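PDB 4CVU: beta-mannosidase, which probably hydrolyses terminal non-reducing beta-D-mannose residues of beta-mannosides, as a fungal member of glycoside hydrolase family 2. Local coordinates for residues P128-R133 with K461-G466; W190-Q195 with T452-S457; T827-L832 with T840-H845. All blocks are in the same frame, centred on the assembly; numbering follows the deposited sequence.

Contact 1: residues P128-R133 with K461-G466; sequences PDNQFR and KANVVG. With NA (sodium ion), chain B; MAN (alpha-D-mannopyranose), chain C; MAN (alpha-D-mannopyranose), chain E.
The loop 128-133, which links strands 123-126 and 135-138 of the galactose-binding-like domain, docks through Asp129, Asn130 and Arg133 onto Asn463 and Gly466 of helix 458-475, the helix that joins parallel strands 442-446 and 481-485 in a beta-alpha-beta crossover. Asn130 opens a type I turn ending at Arg133, and its OD1 accepts from Phe132 N at 2.7 Å, an Asx turn that fixes the amide and leaves ND2 facing the helix. That ND2 lies 3.0 Å from Asn463 OD1, a nearly straight bond (167° at the hydrogen). Arg133 NH1 reaches Asn463 OD1 at the same 3.0 Å from the opposite face of the amide, so two donors grip one oxygen from above and below its plane. The Asn463 side chain, with CG anti to the backbone N (chi1 -161°), also sends ND2 to the backbone Asp129 O at 3.1 Å; the planes of its amide and the Asp129 carboxylate are nearly parallel, 15° apart. The bend of the Arg133 chain at chi3 lays the guanidinium over the helix, where Gly466 CA packs against one face, 3.5 Å from Arg133 NE. Water 1 joins Arg133 NE to Gly466 O and to a mannose of chain E. At the far end of the loop Asp129 OD2 binds the sodium ion at 2.6 Å and accepts from O4 of a mannose of chain C at 2.7 Å; both sugars belong to glycans attached to the protein. Asn130 ND2 has a second acceptor in Glu467 OE1. The carbonyl oxygen and the amide NH2 of Asn463 are thus both used across a buried interface; together these bonds fix the amide's rotation and tell its oxygen from its nitrogen, while the charge of Arg133 probably polarises the carbonyl.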
loop_
_atom_site.group_PDB
_atom_site.type_symbol
_atom_site.label_atom_id
_atom_site.label_comp_id
_atom_site.label_asym_id
_atom_site.label_seq_id
_atom_site.Cartn_x
_atom_site.Cartn_y
_atom_site.Cartn_z
ATOM N N PRO A 128 -13.925 36.806 -0.214
ATOM C CA PRO A 128 -13.470 36.397 -1.548
ATOM C C PRO A 128 -14.257 35.216 -2.122
ATOM O O PRO A 128 -14.633 34.292 -1.383
ATOM C CB PRO A 128 -11.997 35.998 -1.344
ATOM C CG PRO A 128 -11.648 36.252 0.077
ATOM C CD PRO A 128 -12.827 36.870 0.770
ATOM N N ASP A 129 -14.502 35.237 -3.425
ATOM C CA ASP A 129 -15.189 34.122 -4.080
ATOM C C ASP A 129 -14.664 33.800 -5.476
ATOM O O ASP A 129 -15.433 33.531 -6.389
ATOM C CB ASP A 129 -16.680 34.409 -4.139
ATOM C CG ASP A 129 -17.006 35.666 -4.940
ATOM O OD1 ASP A 129 -16.085 36.444 -5.287
ATOM O OD2 ASP A 129 -18.201 35.844 -5.229
ATOM N N ASN A 130 -13.347 33.836 -5.632
ATOM C CA ASN A 130 -12.715 33.497 -6.908
ATOM C C ASN A 130 -11.312 32.995 -6.692
ATOM O O ASN A 130 -10.426 33.732 -6.262
ATOM C CB ASN A 130 -12.709 34.705 -7.869
ATOM C CG ASN A 130 -12.437 34.302 -9.320
ATOM O OD1 ASN A 130 -11.560 33.473 -9.604
ATOM N ND2 ASN A 130 -13.158 34.906 -10.247
ATOM N N GLN A 131 -11.102 31.727 -7.009
ATOM C CA GLN A 131 -9.784 31.128 -6.923
ATOM C C GLN A 131 -8.749 31.883 -7.749
ATOM O O GLN A 131 -7.597 31.924 -7.381
ATOM C CB GLN A 131 -9.848 29.672 -7.431
ATOM C CG GLN A 131 -8.546 28.924 -7.327
ATOM C CD GLN A 131 -8.612 27.435 -7.728
ATOM O OE1 GLN A 131 -9.652 26.867 -8.080
ATOM N NE2 GLN A 131 -7.461 26.832 -7.730
ATOM N N PHE A 132 -9.175 32.442 -8.885
ATOM C CA PHE A 132 -8.287 32.976 -9.907
ATOM C C PHE A 132 -8.003 34.497 -9.786
ATOM O O PHE A 132 -7.492 35.087 -10.750
ATOM C CB PHE A 132 -8.906 32.698 -11.292
ATOM C CG PHE A 132 -9.378 31.282 -11.470
ATOM C CD1 PHE A 132 -8.549 30.227 -11.147
ATOM C CD2 PHE A 132 -10.630 31.018 -11.991
ATOM C CE1 PHE A 132 -8.992 28.912 -11.304
ATOM C CE2 PHE A 132 -11.081 29.708 -12.159
ATOM C CZ PHE A 132 -10.256 28.655 -11.835
ATOM N N ARG A 133 -8.302 35.099 -8.619
ATOM C CA ARG A 133 -8.127 36.550 -8.385
ATOM C C ARG A 133 -7.186 36.877 -7.238
ATOM O O ARG A 133 -7.111 36.152 -6.249
ATOM C CB ARG A 133 -9.474 37.248 -8.121
ATOM C CG ARG A 133 -10.287 37.462 -9.376
ATOM C CD ARG A 133 -11.639 38.060 -9.120
ATOM N NE ARG A 133 -11.621 39.515 -8.894
ATOM C CZ ARG A 133 -12.690 40.230 -8.573
ATOM N NH1 ARG A 133 -13.873 39.638 -8.437
ATOM N NH2 ARG A 133 -12.590 41.546 -8.385
ATOM N N LYS A 461 -20.646 37.738 -14.134
ATOM C CA LYS A 461 -19.790 38.450 -15.091
ATOM C C LYS A 461 -18.795 39.388 -14.416
ATOM O O LYS A 461 -17.603 39.394 -14.765
ATOM C CB LYS A 461 -20.626 39.242 -16.073
ATOM C CG LYS A 461 -19.824 39.966 -17.134
ATOM C CD LYS A 461 -20.657 41.043 -17.849
ATOM C CE LYS A 461 -21.718 40.420 -18.737
ATOM N NZ LYS A 461 -22.773 41.400 -19.089
ATOM N N ALA A 462 -19.267 40.194 -13.478
ATOM C CA ALA A 462 -18.352 41.126 -12.806
ATOM C C ALA A 462 -17.175 40.342 -12.182
ATOM O O ALA A 462 -16.035 40.753 -12.292
ATOM C CB ALA A 462 -19.077 41.948 -11.756
ATOM N N ASN A 463 -17.480 39.192 -11.578
ATOM C CA ASN A 463 -16.462 38.335 -10.964
ATOM C C ASN A 463 -15.501 37.800 -12.036
ATOM O O ASN A 463 -14.303 37.916 -11.904
ATOM C CB ASN A 463 -17.119 37.165 -10.193
ATOM C CG ASN A 463 -16.181 36.515 -9.183
ATOM O OD1 ASN A 463 -15.039 36.896 -9.042
ATOM N ND2 ASN A 463 -16.676 35.511 -8.483
ATOM N N VAL A 464 -16.058 37.287 -13.125
ATOM C CA VAL A 464 -15.246 36.807 -14.255
ATOM C C VAL A 464 -14.321 37.908 -14.769
ATOM O O VAL A 464 -13.136 37.684 -15.035
ATOM C CB VAL A 464 -16.142 36.276 -15.409
ATOM C CG1 VAL A 464 -15.324 36.085 -16.665
ATOM C CG2 VAL A 464 -16.787 34.948 -15.021
ATOM N N VAL A 465 -14.862 39.125 -14.921
ATOM C CA VAL A 465 -14.073 40.251 -15.430
ATOM C C VAL A 465 -12.911 40.565 -14.488
ATOM O O VAL A 465 -11.811 40.855 -14.940
ATOM C CB VAL A 465 -14.978 41.503 -15.670
ATOM C CG1 VAL A 465 -14.144 42.757 -15.800
ATOM C CG2 VAL A 465 -15.865 41.291 -16.907
ATOM N N GLY A 466 -13.129 40.465 -13.181
ATOM C CA GLY A 466 -12.009 40.610 -12.238
ATOM C C GLY A 466 -10.932 39.577 -12.590
ATOM O O GLY A 466 -9.747 39.892 -12.670
HETATM NA NA NA B . -19.274 37.888 -6.422
HETATM C C1 MAN C . -24.325 35.247 -4.174
HETATM C C2 MAN C . -24.089 34.610 -5.541
HETATM C C3 MAN C . -22.727 33.912 -5.562
HETATM C C4 MAN C . -21.622 34.879 -5.119
HETATM C C5 MAN C . -21.970 35.452 -3.739
HETATM C C6 MAN C . -20.954 36.478 -3.235
HETATM O O2 MAN C . -24.122 35.594 -6.560
HETATM O O3 MAN C . -22.484 33.448 -6.862
HETATM O O4 MAN C . -20.379 34.228 -5.079
HETATM O O5 MAN C . -23.238 36.077 -3.802
HETATM O O6 MAN C . -21.152 36.753 -1.865
HETATM C C1 MAN E . -10.713 47.120 -10.837
HETATM C C2 MAN E . -10.203 46.247 -9.703
HETATM C C3 MAN E . -9.425 45.064 -10.271
HETATM C C4 MAN E . -10.272 44.284 -11.263
HETATM C C5 MAN E . -10.873 45.231 -12.305
HETATM C C6 MAN E . -11.899 44.554 -13.203
HETATM O O2 MAN E . -11.305 45.765 -8.981
HETATM O O3 MAN E . -8.995 44.249 -9.221
HETATM O O4 MAN E . -9.429 43.352 -11.932
HETATM O O5 MAN E . -11.521 46.351 -11.707
HETATM O O6 MAN E . -12.262 45.436 -14.265
HETATM O O HOH W 1 -9.474 41.149 -10.253
HETATM O O HOH W 2 -18.384 38.492 -4.547
#

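Contact 2: residues W190-Q195 with T452-S457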
loop_
_atom_site.group_PDB
_atom_site.type_symbol
_atom_site.label_atom_id
_atom_site.label_comp_id
_atom_site.label_asym_id
_atom_site.label_seq_id
_atom_site.Cartn_x
_atom_site.Cartn_y
_atom_site.Cartn_z
ATOM N N TRP A 190 -21.408 27.226 -11.193
ATOM C CA TRP A 190 -21.725 28.377 -10.319
ATOM C C TRP A 190 -20.525 28.913 -9.558
ATOM O O TRP A 190 -20.624 29.944 -8.919
ATOM C CB TRP A 190 -22.865 28.023 -9.315
ATOM C CG TRP A 190 -24.161 28.027 -10.001
ATOM C CD1 TRP A 190 -24.916 26.947 -10.340
ATOM C CD2 TRP A 190 -24.824 29.165 -10.534
ATOM N NE1 TRP A 190 -26.033 27.341 -11.034
ATOM C CE2 TRP A 190 -25.995 28.705 -11.170
ATOM C CE3 TRP A 190 -24.562 30.546 -10.506
ATOM C CZ2 TRP A 190 -26.896 29.575 -11.786
ATOM C CZ3 TRP A 190 -25.467 31.412 -11.108
ATOM C CH2 TRP A 190 -26.613 30.922 -11.743
ATOM N N VAL A 191 -19.382 28.236 -9.637
ATOM C CA VAL A 191 -18.224 28.664 -8.834
ATOM C C VAL A 191 -16.978 28.891 -9.675
ATOM O O VAL A 191 -16.608 28.056 -10.479
ATOM C CB VAL A 191 -17.947 27.711 -7.666
ATOM C CG1 VAL A 191 -17.777 26.266 -8.142
ATOM C CG2 VAL A 191 -16.714 28.162 -6.893
ATOM N N ARG A 192 -16.321 30.023 -9.467
ATOM C CA ARG A 192 -15.043 30.297 -10.098
ATOM C C ARG A 192 -13.920 29.595 -9.321
ATOM O O ARG A 192 -13.190 30.207 -8.527
ATOM C CB ARG A 192 -14.820 31.814 -10.175
ATOM C CG ARG A 192 -15.892 32.540 -10.937
ATOM C CD ARG A 192 -16.139 31.943 -12.288
ATOM N NE ARG A 192 -14.871 31.709 -12.979
ATOM C CZ ARG A 192 -14.614 30.706 -13.818
ATOM N NH1 ARG A 192 -15.532 29.789 -14.118
ATOM N NH2 ARG A 192 -13.417 30.621 -14.391
ATOM N N LYS A 193 -13.820 28.288 -9.594
ATOM C CA LYS A 193 -12.871 27.352 -8.981
ATOM C C LYS A 193 -12.525 26.383 -10.096
ATOM O O LYS A 193 -13.325 26.121 -11.041
ATOM C CB LYS A 193 -13.491 26.625 -7.752
ATOM C CG LYS A 193 -12.585 25.602 -7.031
ATOM C CD LYS A 193 -13.118 25.231 -5.647
ATOM C CE LYS A 193 -12.360 24.083 -4.942
ATOM N NZ LYS A 193 -10.913 24.038 -5.278
ATOM N N GLU A 194 -11.319 25.865 -10.006
ATOM C CA GLU A 194 -10.741 24.952 -10.989
ATOM C C GLU A 194 -11.737 23.840 -11.147
ATOM O O GLU A 194 -12.099 23.157 -10.232
ATOM C CB GLU A 194 -9.361 24.479 -10.473
ATOM C CG GLU A 194 -8.724 23.312 -11.189
ATOM C CD GLU A 194 -7.282 23.002 -10.752
ATOM O OE1 GLU A 194 -7.132 22.459 -9.681
ATOM O OE2 GLU A 194 -6.336 23.266 -11.462
ATOM N N GLN A 195 -12.246 23.691 -12.362
ATOM C CA GLN A 195 -13.330 22.820 -12.575
ATOM C C GLN A 195 -13.047 21.350 -12.320
ATOM O O GLN A 195 -13.926 20.664 -11.880
ATOM C CB GLN A 195 -13.948 23.061 -13.961
ATOM C CG GLN A 195 -14.399 24.475 -14.169
ATOM C CD GLN A 195 -15.764 24.824 -13.607
ATOM O OE1 GLN A 195 -16.798 24.686 -14.274
ATOM N NE2 GLN A 195 -15.781 25.353 -12.381
ATOM N N THR A 452 -19.219 22.686 -20.090
ATOM C CA THR A 452 -20.560 22.980 -19.629
ATOM C C THR A 452 -20.829 24.419 -20.023
ATOM O O THR A 452 -19.924 25.120 -20.506
ATOM C CB THR A 452 -20.706 22.781 -18.109
ATOM O OG1 THR A 452 -22.102 22.778 -17.739
ATOM C CG2 THR A 452 -19.921 23.831 -17.343
ATOM N N LEU A 453 -22.083 24.841 -19.847
ATOM C CA LEU A 453 -22.474 26.224 -20.103
ATOM C C LEU A 453 -22.551 26.933 -18.776
ATOM O O LEU A 453 -22.729 26.289 -17.761
ATOM C CB LEU A 453 -23.799 26.298 -20.873
ATOM C CG LEU A 453 -23.763 25.701 -22.287
ATOM C CD1 LEU A 453 -25.082 25.935 -23.014
ATOM C CD2 LEU A 453 -22.623 26.249 -23.131
ATOM N N TYR A 454 -22.405 28.261 -18.801
ATOM C CA TYR A 454 -22.168 29.030 -17.596
ATOM C C TYR A 454 -23.191 30.163 -17.407
ATOM O O TYR A 454 -23.873 30.574 -18.379
ATOM C CB TYR A 454 -20.742 29.606 -17.625
ATOM C CG TYR A 454 -19.691 28.549 -17.390
ATOM C CD1 TYR A 454 -19.209 27.784 -18.431
ATOM C CD2 TYR A 454 -19.226 28.296 -16.113
ATOM C CE1 TYR A 454 -18.280 26.798 -18.212
ATOM C CE2 TYR A 454 -18.297 27.314 -15.867
ATOM C CZ TYR A 454 -17.804 26.574 -16.918
ATOM O OH TYR A 454 -16.908 25.546 -16.672
ATOM N N PRO A 455 -23.292 30.661 -16.165
ATOM C CA PRO A 455 -24.141 31.843 -15.889
ATOM C C PRO A 455 -23.641 33.088 -16.605
ATOM O O PRO A 455 -22.472 33.172 -16.990
ATOM C CB PRO A 455 -24.018 32.028 -14.370
ATOM C CG PRO A 455 -23.519 30.736 -13.850
ATOM C CD PRO A 455 -22.642 30.185 -14.931
ATOM N N ASP A 456 -24.544 34.043 -16.789
ATOM C CA ASP A 456 -24.190 35.343 -17.362
ATOM C C ASP A 456 -24.984 36.484 -16.694
ATOM O O ASP A 456 -25.256 37.503 -17.329
ATOM C CB ASP A 456 -24.416 35.358 -18.874
ATOM C CG ASP A 456 -23.764 36.549 -19.549
ATOM O OD1 ASP A 456 -22.647 36.944 -19.122
ATOM O OD2 ASP A 456 -24.354 37.098 -20.516
ATOM N N SER A 457 -25.284 36.315 -15.404
ATOM C CA SER A 457 -25.874 37.382 -14.607
ATOM C C SER A 457 -24.805 38.461 -14.422
ATOM O O SER A 457 -23.638 38.244 -14.740
ATOM C CB SER A 457 -26.312 36.831 -13.261
ATOM O OG SER A 457 -25.174 36.377 -12.533
#
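Trp190 and Pro455 bring the two irregular segments closest, with CA atoms 7.0 Å apart; from there the backbones spread to 10.1 Å between Gln195 CA and Thr452 CA, and an inverse gamma turn centred on Arg192 bends the first of them. Side chains bridge this widening gap. Pro455 CG sits over the face of the Trp190 indole, 3.6 Å from the centroid of the six-membered ring and 18° off its normal, a CH-pi contact. At the wide end Tyr454 OH donates to Gln195 OE1 across 2.5 Å, arriving above the amide carbonyl plane. The Gln195 chain is bent at chi2 (-82°), which turns the amide back on its own segment, where NE2 holds Lys193 O at 2.9 Å; bonded at both ends, the amide is fixed in rotation. Tyr454 OH also meets Ser450 N. Arg192 NH1 lies 4.1 Å from Tyr454 CE2, with the guanidinium and ring planes 76° apart; Glu467, by a salt bridge, and Gln448 O anchor that group. Trp190 leans on Ile166 of helix 159-168, Pro455 and Arg192 rest on Phe460 of helix 458-475, and Tyr454 touches Phe490 of helix 490-501, so the contact is buried among three helices.

Contact 3: residues T827-L832 with T840-H845; sequences TAHGKL and TTTFTH
Two hydrogen-bonded pairs hold this antiparallel hairpin together. Ala828 N donates to Phe843 O at 2.8 Å, and Phe843 N returns a bond of 2.8 Å to Ala828 O. Two residues on, Gly830 N meets Thr841 O at 3.0 Å, while Thr841 N approaches Gly830 O at 2.7 Å. The non-hydrogen-bonded pairs, Thr827 with Thr844 and His829 with Thr842, add CA-H...O contacts, the shortest being Thr827 CA to Phe843 O at 3.2 Å. Where the strands end, water 3 takes the N-H of Leu832 and also binds Thr841 OG1, and Lys831 NZ bonds Ser838 O in the connecting loop.

On the face shared by Ala828 and Phe843 the phenylalanine carries the packing. Its CG stands anti to the carbonyl carbon (chi1 -59°), which swings the ring along the partner strand, edge first, so that CE2 comes within 3.7 Å of Gly830 O and Gly830 CA lies in the ring plane. Leu832 CD2 closes on the same rim, 3.9 Å from Phe843 CZ, and Thr841 CG2 covers part of one face. Val740 and Leu761 also touch this buried ring. An alanine at Phe843 would keep the backbone bonds, but the side chain of Leu832 would probably lose its apolar mate and a gap would be likely to open beside Gly830. On the other face His829 and Thr842 lie side by side, with His829 CE1 3.8 Å from Thr842 CB.

Thr827, His829, Thr842 and Thr844 thus occupy one face of the edge strand 841-849 and its neighbour, with Ala828 and Phe843 on the other together with Thr841, an arrangement consistent with one sheet of an Ig-like sandwich whose covered side is mainly apolar here.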
loop_
_atom_site.group_PDB
_atom_site.type_symbol
_atom_site.label_atom_id
_atom_site.label_comp_id
_atom_site.label_asym_id
_atom_site.label_seq_id
_atom_site.Cartn_x
_atom_site.Cartn_y
_atom_site.Cartn_z
ATOM N N THR A 827 17.906 9.125 -43.503
ATOM C CA THR A 827 18.961 10.105 -43.220
ATOM C C THR A 827 18.753 11.301 -44.133
ATOM O O THR A 827 18.370 11.140 -45.292
ATOM C CB THR A 827 20.375 9.554 -43.477
ATOM O OG1 THR A 827 20.564 8.375 -42.708
ATOM C CG2 THR A 827 21.426 10.566 -43.066
ATOM N N ALA A 828 18.988 12.492 -43.596
ATOM C CA ALA A 828 18.804 13.733 -44.341
ATOM C C ALA A 828 19.721 14.795 -43.798
ATOM O O ALA A 828 20.255 14.683 -42.704
ATOM C CB ALA A 828 17.355 14.203 -44.283
ATOM N N HIS A 829 19.908 15.828 -44.595
ATOM C CA HIS A 829 20.813 16.917 -44.245
ATOM C C HIS A 829 20.138 18.244 -44.462
ATOM O O HIS A 829 19.484 18.449 -45.469
ATOM C CB HIS A 829 22.086 16.808 -45.084
ATOM C CG HIS A 829 22.860 15.565 -44.806
ATOM N ND1 HIS A 829 23.747 15.467 -43.755
ATOM C CD2 HIS A 829 22.845 14.353 -45.408
ATOM C CE1 HIS A 829 24.260 14.250 -43.731
ATOM N NE2 HIS A 829 23.734 13.557 -44.725
ATOM N N GLY A 830 20.287 19.141 -43.506
ATOM C CA GLY A 830 19.635 20.417 -43.583
ATOM C C GLY A 830 19.905 21.276 -42.364
ATOM O O GLY A 830 20.727 20.920 -41.519
ATOM N N LYS A 831 19.204 22.410 -42.292
ATOM C CA LYS A 831 19.416 23.398 -41.256
ATOM C C LYS A 831 18.111 23.613 -40.523
ATOM O O LYS A 831 17.061 23.639 -41.143
ATOM C CB LYS A 831 19.836 24.737 -41.867
ATOM C CG LYS A 831 21.137 24.724 -42.657
ATOM C CD LYS A 831 21.511 26.147 -43.087
ATOM C CE LYS A 831 22.576 26.174 -44.180
ATOM N NZ LYS A 831 23.958 26.369 -43.643
ATOM N N LEU A 832 18.198 23.777 -39.211
ATOM C CA LEU A 832 17.064 24.242 -38.408
ATOM C C LEU A 832 16.841 25.715 -38.703
ATOM O O LEU A 832 17.775 26.397 -39.076
ATOM C CB LEU A 832 17.332 24.068 -36.907
ATOM C CG LEU A 832 17.455 22.632 -36.403
ATOM C CD1 LEU A 832 17.664 22.646 -34.901
ATOM C CD2 LEU A 832 16.244 21.776 -36.790
ATOM N N THR A 840 25.775 22.024 -41.725
ATOM C CA THR A 840 24.429 21.450 -41.799
ATOM C C THR A 840 24.251 20.288 -40.819
ATOM O O THR A 840 25.176 19.534 -40.547
ATOM C CB THR A 840 24.051 20.998 -43.230
ATOM O OG1 THR A 840 24.982 20.023 -43.690
ATOM C CG2 THR A 840 24.034 22.189 -44.188
ATOM N N THR A 841 23.048 20.190 -40.272
ATOM C CA THR A 841 22.697 19.150 -39.316
ATOM C C THR A 841 22.344 17.879 -40.067
ATOM O O THR A 841 21.802 17.926 -41.170
ATOM C CB THR A 841 21.494 19.593 -38.454
ATOM O OG1 THR A 841 21.910 20.629 -37.574
ATOM C CG2 THR A 841 20.937 18.461 -37.616
ATOM N N THR A 842 22.646 16.742 -39.459
ATOM C CA THR A 842 22.199 15.458 -39.996
ATOM C C THR A 842 20.950 14.960 -39.210
ATOM O O THR A 842 20.953 14.868 -37.986
ATOM C CB THR A 842 23.341 14.416 -40.050
ATOM O OG1 THR A 842 22.795 13.100 -40.261
ATOM C CG2 THR A 842 24.172 14.429 -38.776
ATOM N N PHE A 843 19.885 14.685 -39.954
ATOM C CA PHE A 843 18.619 14.196 -39.400
ATOM C C PHE A 843 18.437 12.698 -39.691
ATOM O O PHE A 843 18.575 12.262 -40.838
ATOM C CB PHE A 843 17.456 14.977 -40.014
ATOM C CG PHE A 843 17.529 16.451 -39.783
ATOM C CD1 PHE A 843 17.238 16.985 -38.535
ATOM C CD2 PHE A 843 17.890 17.308 -40.806
ATOM C CE1 PHE A 843 17.306 18.349 -38.301
ATOM C CE2 PHE A 843 17.963 18.677 -40.585
ATOM C CZ PHE A 843 17.671 19.199 -39.328
ATOM N N THR A 844 18.150 11.905 -38.665
ATOM C CA THR A 844 17.911 10.472 -38.842
ATOM C C THR A 844 16.636 10.025 -38.108
ATOM O O THR A 844 16.352 10.463 -37.008
ATOM C CB THR A 844 19.063 9.653 -38.271
ATOM O OG1 THR A 844 19.244 10.066 -36.931
ATOM C CG2 THR A 844 20.298 9.934 -38.980
ATOM N N HIS A 845 15.896 9.141 -38.740
ATOM C CA HIS A 845 14.643 8.631 -38.212
ATOM C C HIS A 845 14.605 7.119 -38.436
ATOM O O HIS A 845 14.875 6.675 -39.524
ATOM C CB HIS A 845 13.477 9.275 -38.969
ATOM C CG HIS A 845 12.142 8.857 -38.491
ATOM N ND1 HIS A 845 11.212 8.260 -39.303
ATOM C CD2 HIS A 845 11.576 8.948 -37.266
ATOM C CE1 HIS A 845 10.128 8.012 -38.601
ATOM N NE2 HIS A 845 10.322 8.431 -37.367
HETATM O O HOH W 3 20.830 23.503 -37.932
#

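Contacts 1 and 2 form one continuous interface between the galactose-binding-like domain and the region of helix 458-475, their centres 11 Å apart and contact 2 nested within the loop that contact 1 closes. They touch directly: Gln131 OE1 lies 2.7 Å from Glu194 N, and Gln131 N lies 3.0 Å from Arg192 O, both probable hydrogen bonds. Glu467 serves both, taking Asn130 ND2 in one and Arg192 in the other. Mannose residues of attached glycans border this pair, with the sodium ion at Asp129. Contact 3 belongs to the Ig/CBM-like domain on the opposite side of the chain's centre, about 50 Å from contact 1 and 49 Å from contact 2 between centres.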